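PDB 2JJQ: tRNA (uracil(54)-C(5))-methyltransferase from Pyrococcus abyssi, which catalyses the S-adenosyl-L-methionine-dependent methylation of uridine 54 in tRNA, forming 5-methyluridine. Local coordinates for residues A[131-136]-A[152-157]; A[138-143]-A[170-175]; A[165-170]-A[195-200]; A[178-183]-A[216-221]. All coordinates share one frame; numbering follows the deposited sequence.

Contact 1: residues A[131-136]-A[152-157]; sequences IDLAIT and VDIDEC
Cys157 and Ile131 bury more of each other than any other pair where the edge strand 130-136 of the five-stranded sheet of the central region packs against the loop leaving the small β-hairpin of strands 142-143 and 151-153. This is the iron-sulfur region of the enzyme, and by similarity Cys157 is one of four cysteines that bind a [4Fe-4S] cluster; its side chain lies about 7 Å from that of Cys90, another of the four. Two branches of Ile131 meet the cysteine: CD1 lies 3.8 Å from Cys157 CB, and the shorter branch brings CG2 to 4.0 Å from Cys157 SG. Placing CG1 between the backbone N and the carbonyl carbon (chi1 59°) sends the long arm of Ile131 up to the loop, while CG2 remains beside the sulfur. Two residues along the strand, Leu133 points the same way and crosses the side chain of Ile154 at a slant. Backbone bonds from Ile131 to Leu197 and from Leu133 to Met195 hold the strand in the sheet, and the two side chains rise from it to the loop. Ser164, near the start of helix 162-178, accepts a hydrogen bond on OG from Cys157 N. At the Leu133 end the touch is methyl to methyl, with Leu133 CD2 3.8 Å from Ile154 CD1.

Contact 2: residues A[138-143]-A[170-175]; sequences DGIGFR and RLKEFI
Ile140 meets helix 162-178 through apolar packing, in which the closest approaches are all made by CD1. Leu171 CD2 lies 3.9 Å from Ile140 CD1, and one helical turn further on Ile175 CD1 is a looser neighbour of the same methyl at 4.4 Å. The backbone bond from Ile175 N to Leu171 O, 2.9 Å, belongs to the turn that sets these two side chains side by side. With CG1 anti to its carbonyl carbon (chi1 -68°), Ile140 extends its long branch to the helix from the corner where the chain turns into the hairpin of the iron-sulfur region.

A second kind of packing uses the aliphatic part of a charged residue. Lys172 is extended beyond CG and runs across Ile140, its CG 3.9 Å and its CE 4.2 Å from Ile140 CD1. The ammonium end continues to Asp155, with which NZ makes a long, weak ion pair.

Polar links lie beside the packing: Asp153 OD1 accepts from Ile140 N, and the backbones of Ile140 and Ile154 are hydrogen-bonded. Across the contact the packing is apolar and so sets little direction; Ile140 is more likely oriented by the bonds of its backbone to Asp153 and Ile154.

Contact 3: residues A[165-170]-A[195-200]; sequences REAIER and MVLREG
Met195 lays its methyl CE over one face of the peptide joining Ala167 to Ile168, 3.8 Å from Ala167 O and 3.9 Å from Ile168 N. Two further flat groups, the carboxylate of Glu166 and the guanidinium of Arg170, pair along the helix: Glu166 OE2 is 3.1 Å from Arg170 NH2 but well out of the guanidinium plane, so the attraction is one of charge without an aimed N-H. The same NH2 has a salt bridge to Asp225, and NH1 bonds to Tyr223 O.

The helix 162-178 packs here on strand 192-199, which lies next to the edge strand 130-136 in the five-stranded sheet of the central region; the short segments run closer to antiparallel than to parallel, at 147°, with axes 10.3 Å apart. The small side chain of Ala167 faces the strand at the point of closest packing. Its CB meets both methyls at the forked end of Leu197, CD1 at 3.3 Å and CD2 at 3.5 Å, closer than usual for carbons. The Met195 chain is stretched out to SD and then bends (chi3 71°), which brings CE back to 3.7 Å from Ala167 CB. Ile168 crosses the methionine at about a right angle, its CG1 4.0 Å from Met195 CE.

Contact 4: residues A[178-183]-A[216-221]; sequences EKISVW and NLPDPT. With GOL (glycerol), chain D.
Pro218 rests on Glu178 and Ile180, joining the loop between strands 206-212 and 228-233 to the chain as it leaves helix 162-178; an Asx turn follows at Asp219 in the 216-221 loop. At Asn216 the link is indirect. A glycerol, probably from the crystallisation liquor, takes a hydrogen bond on O3 from Asn216 N and another on O1 from Ser181 N, the latter 2.7 Å long and nearly straight at 168°. Leu217 starts off away from the other loop and packs on Phe191 and Trp231.

Pro218 then carries the direct contact. Its CB is 3.9 Å from Glu178 CG, the two side chains lying alongside and running opposite ways, and its CG lies 4.2 Å from Ile180 CG1. Glu178 bends at chi2 (-65°), so that OE1 lies 3.9 Å from Pro218 CB, while OE2 points on to a hydrogen bond with Tyr223 OH.

At Asp219 a water donates both to Glu178 OE2, at 3.0 Å, and to Asp219 O, at 2.7 Å. The carboxylate of Asp219 turns from this contact and closes the Asx turn: Thr221 N donates to Asp219 OD1 over 3.0 Å, coming from above the carboxylate plane.

How the contacts relate
All four contacts lie in the central region. Contacts 1 and 2, centres about 7 Å apart, join the hairpin and its following loop to strand 130-136 and helix 162-178. Contact 3, its centre about 10 Å from theirs, sets an earlier part of that helix on strand 192-199, neighbour of strand 130-136, and shares Arg170 with contact 2. Contact 4 has its centre about 12 Å from that of contact 2 and about 17 Å from that of contact 1. Contact 1 closes before contact 3 opens, while contact 2 alternates with both. Helix 162-178 thus packs on sheet and hairpin corner and leads into contact 4, while the loop of probable cluster ligand Cys157 packs on the edge strand.

Contact 1: residues A[131-136]-A[152-157]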
# COMPACT_ATOMS: atom_id res chain seq x y z
N ILE A 131 -6.05 -2.40 -7.67
CA ILE A 131 -5.03 -2.64 -8.67
C ILE A 131 -5.23 -1.64 -9.80
O ILE A 131 -6.39 -1.19 -10.02
CB ILE A 131 -5.06 -4.05 -9.23
CG1 ILE A 131 -6.41 -4.38 -9.86
CG2 ILE A 131 -4.69 -5.06 -8.09
CD1 ILE A 131 -6.39 -5.83 -10.36
N ASP A 132 -4.13 -1.24 -10.43
CA ASP A 132 -4.15 -0.24 -11.50
C ASP A 132 -3.64 -0.98 -12.73
O ASP A 132 -2.46 -1.40 -12.78
CB ASP A 132 -3.26 0.96 -11.12
CG ASP A 132 -3.75 1.68 -9.81
OD1 ASP A 132 -4.15 1.02 -8.82
OD2 ASP A 132 -3.74 2.92 -9.75
N LEU A 133 -4.54 -1.26 -13.67
CA LEU A 133 -4.19 -1.99 -14.87
C LEU A 133 -4.06 -1.04 -16.04
O LEU A 133 -4.97 -0.25 -16.33
CB LEU A 133 -5.28 -3.03 -15.18
CG LEU A 133 -5.51 -4.10 -14.11
CD1 LEU A 133 -6.86 -4.76 -14.30
CD2 LEU A 133 -4.40 -5.12 -14.20
N ALA A 134 -2.90 -1.06 -16.70
CA ALA A 134 -2.74 -0.31 -17.91
C ALA A 134 -3.47 -0.99 -19.08
O ALA A 134 -3.48 -2.23 -19.18
CB ALA A 134 -1.20 -0.11 -18.24
N ILE A 135 -4.06 -0.18 -19.97
CA ILE A 135 -4.88 -0.74 -21.06
C ILE A 135 -4.21 -0.32 -22.37
O ILE A 135 -4.30 0.81 -22.78
CB ILE A 135 -6.34 -0.22 -20.98
CG1 ILE A 135 -6.93 -0.47 -19.58
CG2 ILE A 135 -7.23 -0.77 -22.13
CD1 ILE A 135 -8.18 0.36 -19.34
N THR A 136 -3.49 -1.23 -23.01
CA THR A 136 -2.65 -0.79 -24.11
C THR A 136 -2.90 -1.59 -25.37
O THR A 136 -3.57 -2.62 -25.36
CB THR A 136 -1.15 -0.89 -23.73
OG1 THR A 136 -0.75 -2.26 -23.76
CG2 THR A 136 -0.90 -0.39 -22.30
N VAL A 152 3.12 -6.47 -19.75
CA VAL A 152 2.82 -7.84 -19.38
C VAL A 152 1.29 -7.96 -19.45
O VAL A 152 0.59 -7.28 -18.72
CB VAL A 152 3.30 -8.15 -17.95
CG1 VAL A 152 2.88 -9.56 -17.54
CG2 VAL A 152 4.83 -7.98 -17.81
N ASP A 153 0.78 -8.76 -20.37
CA ASP A 153 -0.65 -8.92 -20.54
C ASP A 153 -1.20 -10.01 -19.61
O ASP A 153 -0.63 -11.10 -19.51
CB ASP A 153 -0.95 -9.18 -22.01
CG ASP A 153 -2.43 -9.34 -22.30
OD1 ASP A 153 -3.26 -8.54 -21.83
OD2 ASP A 153 -2.78 -10.26 -23.05
N ILE A 154 -2.25 -9.70 -18.85
CA ILE A 154 -2.77 -10.65 -17.86
C ILE A 154 -4.28 -10.81 -18.00
O ILE A 154 -4.94 -9.89 -18.49
CB ILE A 154 -2.45 -10.26 -16.41
CG1 ILE A 154 -3.22 -9.02 -15.99
CG2 ILE A 154 -0.94 -10.07 -16.22
CD1 ILE A 154 -2.89 -8.56 -14.58
N ASP A 155 -4.79 -11.97 -17.57
CA ASP A 155 -6.23 -12.25 -17.56
C ASP A 155 -6.81 -12.12 -16.17
O ASP A 155 -8.02 -12.09 -16.01
CB ASP A 155 -6.52 -13.67 -17.99
CG ASP A 155 -6.14 -13.94 -19.43
OD1 ASP A 155 -6.29 -13.03 -20.28
OD2 ASP A 155 -5.68 -15.08 -19.68
N GLU A 156 -5.95 -12.09 -15.16
CA GLU A 156 -6.40 -11.96 -13.78
C GLU A 156 -5.25 -11.56 -12.90
O GLU A 156 -4.09 -11.74 -13.25
CB GLU A 156 -6.97 -13.27 -13.25
CG GLU A 156 -7.67 -13.10 -11.91
CD GLU A 156 -7.79 -14.39 -11.14
OE1 GLU A 156 -8.30 -15.36 -11.74
OE2 GLU A 156 -7.38 -14.41 -9.94
N CYS A 157 -5.58 -11.00 -11.75
CA CYS A 157 -4.56 -10.59 -10.82
C CYS A 157 -4.86 -11.29 -9.52
O CYS A 157 -5.79 -10.92 -8.78
CB CYS A 157 -4.53 -9.09 -10.64
SG CYS A 157 -3.44 -8.69 -9.28

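Contact 2: residues A[138-143]-A[170-175]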
# COMPACT_ATOMS: atom_id res chain seq x y z
N ASP A 138 -0.94 -3.51 -26.98
CA ASP A 138 -0.46 -4.89 -26.85
C ASP A 138 -0.85 -5.65 -25.58
O ASP A 138 -0.21 -6.63 -25.23
CB ASP A 138 1.05 -4.93 -27.04
CG ASP A 138 1.43 -4.78 -28.51
OD1 ASP A 138 0.67 -5.31 -29.37
OD2 ASP A 138 2.45 -4.12 -28.81
N GLY A 139 -1.87 -5.19 -24.88
CA GLY A 139 -2.36 -5.98 -23.75
C GLY A 139 -2.82 -5.13 -22.59
O GLY A 139 -2.61 -3.91 -22.60
N ILE A 140 -3.40 -5.80 -21.60
CA ILE A 140 -3.91 -5.19 -20.36
C ILE A 140 -3.12 -5.80 -19.18
O ILE A 140 -3.07 -7.03 -19.02
CB ILE A 140 -5.43 -5.46 -20.20
CG1 ILE A 140 -6.26 -4.74 -21.27
CG2 ILE A 140 -5.93 -5.07 -18.77
CD1 ILE A 140 -7.65 -5.32 -21.52
N GLY A 141 -2.49 -4.95 -18.38
CA GLY A 141 -1.72 -5.44 -17.24
C GLY A 141 -0.78 -4.36 -16.76
O GLY A 141 -1.20 -3.28 -16.37
N PHE A 142 0.52 -4.62 -16.83
CA PHE A 142 1.46 -3.67 -16.25
C PHE A 142 2.81 -3.70 -16.98
O PHE A 142 3.07 -4.65 -17.74
CB PHE A 142 1.64 -3.97 -14.77
CG PHE A 142 2.06 -5.38 -14.49
CD1 PHE A 142 1.10 -6.38 -14.31
CD2 PHE A 142 3.42 -5.73 -14.46
CE1 PHE A 142 1.48 -7.69 -14.06
CE2 PHE A 142 3.81 -7.06 -14.20
CZ PHE A 142 2.83 -8.04 -14.00
N ARG A 143 3.61 -2.65 -16.81
CA ARG A 143 4.88 -2.57 -17.53
C ARG A 143 5.84 -3.61 -16.98
O ARG A 143 5.94 -3.81 -15.76
CB ARG A 143 5.47 -1.15 -17.49
CG ARG A 143 4.76 -0.18 -18.44
CD ARG A 143 4.92 1.30 -18.03
NE ARG A 143 4.96 1.49 -16.57
CZ ARG A 143 4.56 2.58 -15.91
NH1 ARG A 143 4.05 3.62 -16.58
NH2 ARG A 143 4.64 2.64 -14.58
N ARG A 170 -14.88 -8.21 -18.98
CA ARG A 170 -15.84 -7.18 -19.40
C ARG A 170 -15.14 -6.05 -20.13
O ARG A 170 -15.70 -5.42 -21.03
CB ARG A 170 -16.59 -6.59 -18.23
CG ARG A 170 -17.28 -7.56 -17.30
CD ARG A 170 -18.46 -8.20 -17.90
NE ARG A 170 -19.26 -8.83 -16.82
CZ ARG A 170 -20.37 -8.29 -16.33
NH1 ARG A 170 -20.78 -7.15 -16.85
NH2 ARG A 170 -21.07 -8.89 -15.38
N LEU A 171 -13.93 -5.72 -19.69
CA LEU A 171 -13.28 -4.58 -20.29
C LEU A 171 -13.02 -4.87 -21.77
O LEU A 171 -13.16 -4.01 -22.63
CB LEU A 171 -11.93 -4.30 -19.58
CG LEU A 171 -11.14 -3.13 -20.18
CD1 LEU A 171 -11.90 -1.80 -20.34
CD2 LEU A 171 -9.83 -2.93 -19.34
N LYS A 172 -12.56 -6.09 -22.03
CA LYS A 172 -12.25 -6.48 -23.41
C LYS A 172 -13.50 -6.36 -24.31
O LYS A 172 -13.44 -5.85 -25.42
CB LYS A 172 -11.65 -7.90 -23.43
CG LYS A 172 -10.20 -7.89 -22.95
CD LYS A 172 -9.72 -9.30 -22.81
CE LYS A 172 -8.28 -9.32 -22.46
NZ LYS A 172 -7.89 -10.69 -21.96
N GLU A 173 -14.65 -6.78 -23.78
CA GLU A 173 -15.93 -6.65 -24.52
C GLU A 173 -16.31 -5.21 -24.82
O GLU A 173 -16.70 -4.88 -25.94
CB GLU A 173 -17.06 -7.27 -23.74
CG GLU A 173 -17.07 -8.77 -23.70
CD GLU A 173 -18.00 -9.27 -22.59
OE1 GLU A 173 -18.83 -8.47 -22.10
OE2 GLU A 173 -17.89 -10.46 -22.20
N PHE A 174 -16.18 -4.36 -23.79
CA PHE A 174 -16.39 -2.91 -23.85
C PHE A 174 -15.51 -2.28 -24.94
O PHE A 174 -16.00 -1.53 -25.80
CB PHE A 174 -16.03 -2.30 -22.47
CG PHE A 174 -16.39 -0.85 -22.29
CD1 PHE A 174 -17.60 -0.32 -22.76
CD2 PHE A 174 -15.54 -0.01 -21.54
CE1 PHE A 174 -17.92 1.02 -22.58
CE2 PHE A 174 -15.85 1.33 -21.33
CZ PHE A 174 -17.06 1.87 -21.86
N ILE A 175 -14.22 -2.58 -24.88
CA ILE A 175 -13.28 -2.03 -25.79
C ILE A 175 -13.65 -2.55 -27.19
O ILE A 175 -13.63 -1.81 -28.16
CB ILE A 175 -11.84 -2.51 -25.47
CG1 ILE A 175 -11.29 -1.72 -24.27
CG2 ILE A 175 -10.91 -2.17 -26.64
CD1 ILE A 175 -10.02 -2.32 -23.67

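Contact 3: residues A[165-170]-A[195-200]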
# COMPACT_ATOMS: atom_id res chain seq x y z
N ARG A 165 -10.41 -10.87 -12.86
CA ARG A 165 -10.72 -11.69 -14.06
C ARG A 165 -12.02 -11.23 -14.76
O ARG A 165 -12.04 -10.97 -15.99
CB ARG A 165 -10.87 -13.17 -13.62
CG ARG A 165 -11.05 -14.12 -14.85
CD ARG A 165 -10.98 -15.59 -14.43
NE ARG A 165 -9.60 -16.00 -14.18
CZ ARG A 165 -8.72 -16.35 -15.14
NH1 ARG A 165 -9.07 -16.36 -16.43
NH2 ARG A 165 -7.48 -16.70 -14.80
N GLU A 166 -13.08 -11.06 -13.97
CA GLU A 166 -14.35 -10.53 -14.45
C GLU A 166 -14.21 -9.10 -15.05
O GLU A 166 -14.75 -8.79 -16.14
CB GLU A 166 -15.44 -10.54 -13.35
CG GLU A 166 -16.60 -9.56 -13.77
CD GLU A 166 -17.85 -9.56 -12.86
OE1 GLU A 166 -17.84 -10.21 -11.79
OE2 GLU A 166 -18.83 -8.85 -13.22
N ALA A 167 -13.49 -8.22 -14.38
CA ALA A 167 -13.36 -6.86 -14.88
C ALA A 167 -12.61 -6.86 -16.19
O ALA A 167 -12.96 -6.14 -17.11
CB ALA A 167 -12.64 -5.94 -13.84
N ILE A 168 -11.53 -7.63 -16.24
CA ILE A 168 -10.74 -7.71 -17.44
C ILE A 168 -11.61 -8.27 -18.57
O ILE A 168 -11.67 -7.74 -19.66
CB ILE A 168 -9.44 -8.50 -17.20
CG1 ILE A 168 -8.52 -7.67 -16.27
CG2 ILE A 168 -8.66 -8.68 -18.52
CD1 ILE A 168 -7.34 -8.50 -15.72
N GLU A 169 -12.33 -9.34 -18.30
CA GLU A 169 -13.10 -9.88 -19.40
C GLU A 169 -14.19 -8.91 -19.89
O GLU A 169 -14.34 -8.75 -21.10
CB GLU A 169 -13.64 -11.27 -19.05
CG GLU A 169 -14.81 -11.32 -18.14
CD GLU A 169 -15.28 -12.77 -17.95
OE1 GLU A 169 -14.50 -13.58 -17.38
OE2 GLU A 169 -16.41 -13.10 -18.40
N ARG A 170 -14.88 -8.21 -18.98
CA ARG A 170 -15.84 -7.18 -19.40
C ARG A 170 -15.14 -6.05 -20.13
O ARG A 170 -15.70 -5.42 -21.03
CB ARG A 170 -16.59 -6.59 -18.23
CG ARG A 170 -17.28 -7.56 -17.30
CD ARG A 170 -18.46 -8.20 -17.90
NE ARG A 170 -19.26 -8.83 -16.82
CZ ARG A 170 -20.37 -8.29 -16.33
NH1 ARG A 170 -20.78 -7.15 -16.85
NH2 ARG A 170 -21.07 -8.89 -15.38
N MET A 195 -7.49 1.01 -16.16
CA MET A 195 -8.69 0.60 -15.47
C MET A 195 -8.21 0.37 -14.03
O MET A 195 -7.39 -0.52 -13.82
CB MET A 195 -9.23 -0.72 -16.00
CG MET A 195 -10.35 -1.31 -15.08
SD MET A 195 -11.34 -2.65 -15.79
CE MET A 195 -10.15 -4.00 -15.84
N VAL A 196 -8.68 1.18 -13.09
CA VAL A 196 -8.29 0.96 -11.68
C VAL A 196 -9.44 0.26 -11.00
O VAL A 196 -10.60 0.72 -11.10
CB VAL A 196 -8.02 2.31 -10.96
CG1 VAL A 196 -7.74 2.03 -9.42
CG2 VAL A 196 -6.88 3.11 -11.62
N LEU A 197 -9.18 -0.86 -10.35
CA LEU A 197 -10.25 -1.63 -9.76
C LEU A 197 -10.09 -1.54 -8.24
O LEU A 197 -8.98 -1.68 -7.74
CB LEU A 197 -10.13 -3.10 -10.19
CG LEU A 197 -10.68 -3.47 -11.56
CD1 LEU A 197 -10.20 -4.91 -11.93
CD2 LEU A 197 -12.23 -3.46 -11.43
N ARG A 198 -11.18 -1.29 -7.53
CA ARG A 198 -11.13 -1.31 -6.07
C ARG A 198 -12.24 -2.17 -5.55
O ARG A 198 -13.32 -2.28 -6.20
CB ARG A 198 -11.22 0.12 -5.52
CG ARG A 198 -10.11 1.00 -6.08
CD ARG A 198 -10.05 2.38 -5.47
NE ARG A 198 -9.45 2.26 -4.13
CZ ARG A 198 -8.93 3.28 -3.45
NH1 ARG A 198 -8.94 4.51 -3.96
NH2 ARG A 198 -8.44 3.04 -2.24
N GLU A 199 -12.04 -2.80 -4.39
CA GLU A 199 -13.16 -3.51 -3.81
C GLU A 199 -13.10 -3.57 -2.30
O GLU A 199 -12.01 -3.52 -1.71
CB GLU A 199 -13.35 -4.92 -4.40
CG GLU A 199 -12.50 -5.96 -3.89
CD GLU A 199 -12.79 -7.33 -4.55
OE1 GLU A 199 -13.86 -7.52 -5.20
OE2 GLU A 199 -11.92 -8.21 -4.43
N GLY A 200 -14.26 -3.67 -1.69
CA GLY A 200 -14.33 -3.81 -0.22
C GLY A 200 -14.35 -5.29 0.03
O GLY A 200 -15.32 -6.00 -0.38

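Contact 4: residues A[178-183]-A[216-221]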
# COMPACT_ATOMS: atom_id res chain seq x y z
N GLU A 178 -17.42 -1.29 -28.37
CA GLU A 178 -17.56 0.15 -28.50
C GLU A 178 -16.38 0.74 -29.26
O GLU A 178 -16.31 1.96 -29.41
CB GLU A 178 -17.70 0.83 -27.12
CG GLU A 178 -18.96 0.42 -26.35
CD GLU A 178 -20.27 0.88 -27.05
OE1 GLU A 178 -20.25 1.87 -27.83
OE2 GLU A 178 -21.32 0.23 -26.79
N LYS A 179 -15.47 -0.12 -29.73
CA LYS A 179 -14.29 0.28 -30.54
C LYS A 179 -13.55 1.42 -29.84
O LYS A 179 -13.38 2.53 -30.36
CB LYS A 179 -14.72 0.63 -31.97
CG LYS A 179 -15.37 -0.57 -32.69
CD LYS A 179 -14.41 -1.81 -32.74
CE LYS A 179 -15.06 -3.03 -33.43
NZ LYS A 179 -14.51 -4.35 -32.97
N ILE A 180 -13.15 1.14 -28.60
CA ILE A 180 -12.51 2.18 -27.82
C ILE A 180 -11.00 2.26 -28.11
O ILE A 180 -10.30 1.25 -28.05
CB ILE A 180 -12.71 1.91 -26.31
CG1 ILE A 180 -14.20 1.72 -26.01
CG2 ILE A 180 -12.07 3.03 -25.50
CD1 ILE A 180 -14.50 1.55 -24.50
N SER A 181 -10.52 3.47 -28.34
CA SER A 181 -9.11 3.74 -28.60
C SER A 181 -8.30 3.51 -27.32
O SER A 181 -8.69 3.96 -26.26
CB SER A 181 -8.96 5.20 -29.13
OG SER A 181 -7.90 5.92 -28.56
N VAL A 182 -7.23 2.73 -27.40
CA VAL A 182 -6.44 2.44 -26.19
C VAL A 182 -4.99 2.97 -26.29
O VAL A 182 -4.58 3.55 -27.29
CB VAL A 182 -6.45 0.94 -25.80
CG1 VAL A 182 -7.88 0.44 -25.50
CG2 VAL A 182 -5.75 0.07 -26.89
N TRP A 183 -4.24 2.82 -25.21
CA TRP A 183 -2.93 3.50 -25.09
C TRP A 183 -1.94 2.83 -26.01
O TRP A 183 -1.71 1.61 -25.91
CB TRP A 183 -2.43 3.35 -23.67
CG TRP A 183 -1.22 4.14 -23.24
CD1 TRP A 183 -0.50 5.03 -23.97
CD2 TRP A 183 -0.70 4.17 -21.92
NE1 TRP A 183 0.53 5.56 -23.19
CE2 TRP A 183 0.40 5.06 -21.92
CE3 TRP A 183 -1.04 3.50 -20.74
CZ2 TRP A 183 1.15 5.30 -20.77
CZ3 TRP A 183 -0.28 3.75 -19.61
CH2 TRP A 183 0.79 4.64 -19.63
N ASN A 216 -14.52 11.12 -25.07
CA ASN A 216 -15.88 10.81 -24.68
C ASN A 216 -15.99 9.31 -24.41
O ASN A 216 -15.90 8.49 -25.33
CB ASN A 216 -16.81 11.24 -25.83
CG ASN A 216 -16.63 12.73 -26.20
OD1 ASN A 216 -16.04 13.07 -27.25
ND2 ASN A 216 -17.12 13.61 -25.34
N LEU A 217 -16.16 8.93 -23.16
CA LEU A 217 -16.22 7.52 -22.83
C LEU A 217 -17.63 7.01 -23.19
O LEU A 217 -18.62 7.58 -22.72
CB LEU A 217 -16.00 7.34 -21.32
CG LEU A 217 -15.90 5.88 -20.87
CD1 LEU A 217 -14.60 5.21 -21.38
CD2 LEU A 217 -16.03 5.78 -19.33
N PRO A 218 -17.71 5.97 -24.04
CA PRO A 218 -18.97 5.28 -24.27
C PRO A 218 -19.63 4.85 -22.95
O PRO A 218 -18.94 4.51 -21.99
CB PRO A 218 -18.54 4.05 -25.06
CG PRO A 218 -17.27 4.53 -25.82
CD PRO A 218 -16.58 5.36 -24.77
N ASP A 219 -20.96 4.88 -22.90
CA ASP A 219 -21.72 4.42 -21.74
C ASP A 219 -21.22 3.07 -21.29
O ASP A 219 -21.29 2.11 -22.03
CB ASP A 219 -23.19 4.33 -22.14
CG ASP A 219 -24.07 3.95 -20.99
OD1 ASP A 219 -23.57 3.72 -19.86
OD2 ASP A 219 -25.29 3.87 -21.22
N PRO A 220 -20.66 2.97 -20.05
CA PRO A 220 -20.09 1.72 -19.58
C PRO A 220 -21.12 0.82 -18.86
O PRO A 220 -20.85 -0.31 -18.60
CB PRO A 220 -19.01 2.19 -18.58
CG PRO A 220 -19.57 3.47 -18.02
CD PRO A 220 -20.38 4.10 -19.12
N THR A 221 -22.30 1.36 -18.60
CA THR A 221 -23.35 0.71 -17.82
C THR A 221 -23.84 -0.63 -18.34
O THR A 221 -24.18 -1.50 -17.57
CB THR A 221 -24.52 1.71 -17.68
OG1 THR A 221 -24.16 2.62 -16.64
CG2 THR A 221 -25.74 1.02 -17.32
C1 GOL D . -12.58 6.44 -27.66
O1 GOL D . -12.20 5.60 -28.69
C2 GOL D . -13.03 7.78 -28.21
O2 GOL D . -12.08 8.21 -29.17
C3 GOL D . -13.07 8.75 -27.04
O3 GOL D . -13.37 10.08 -27.40
O HOH W 1 -22.50 1.51 -24.34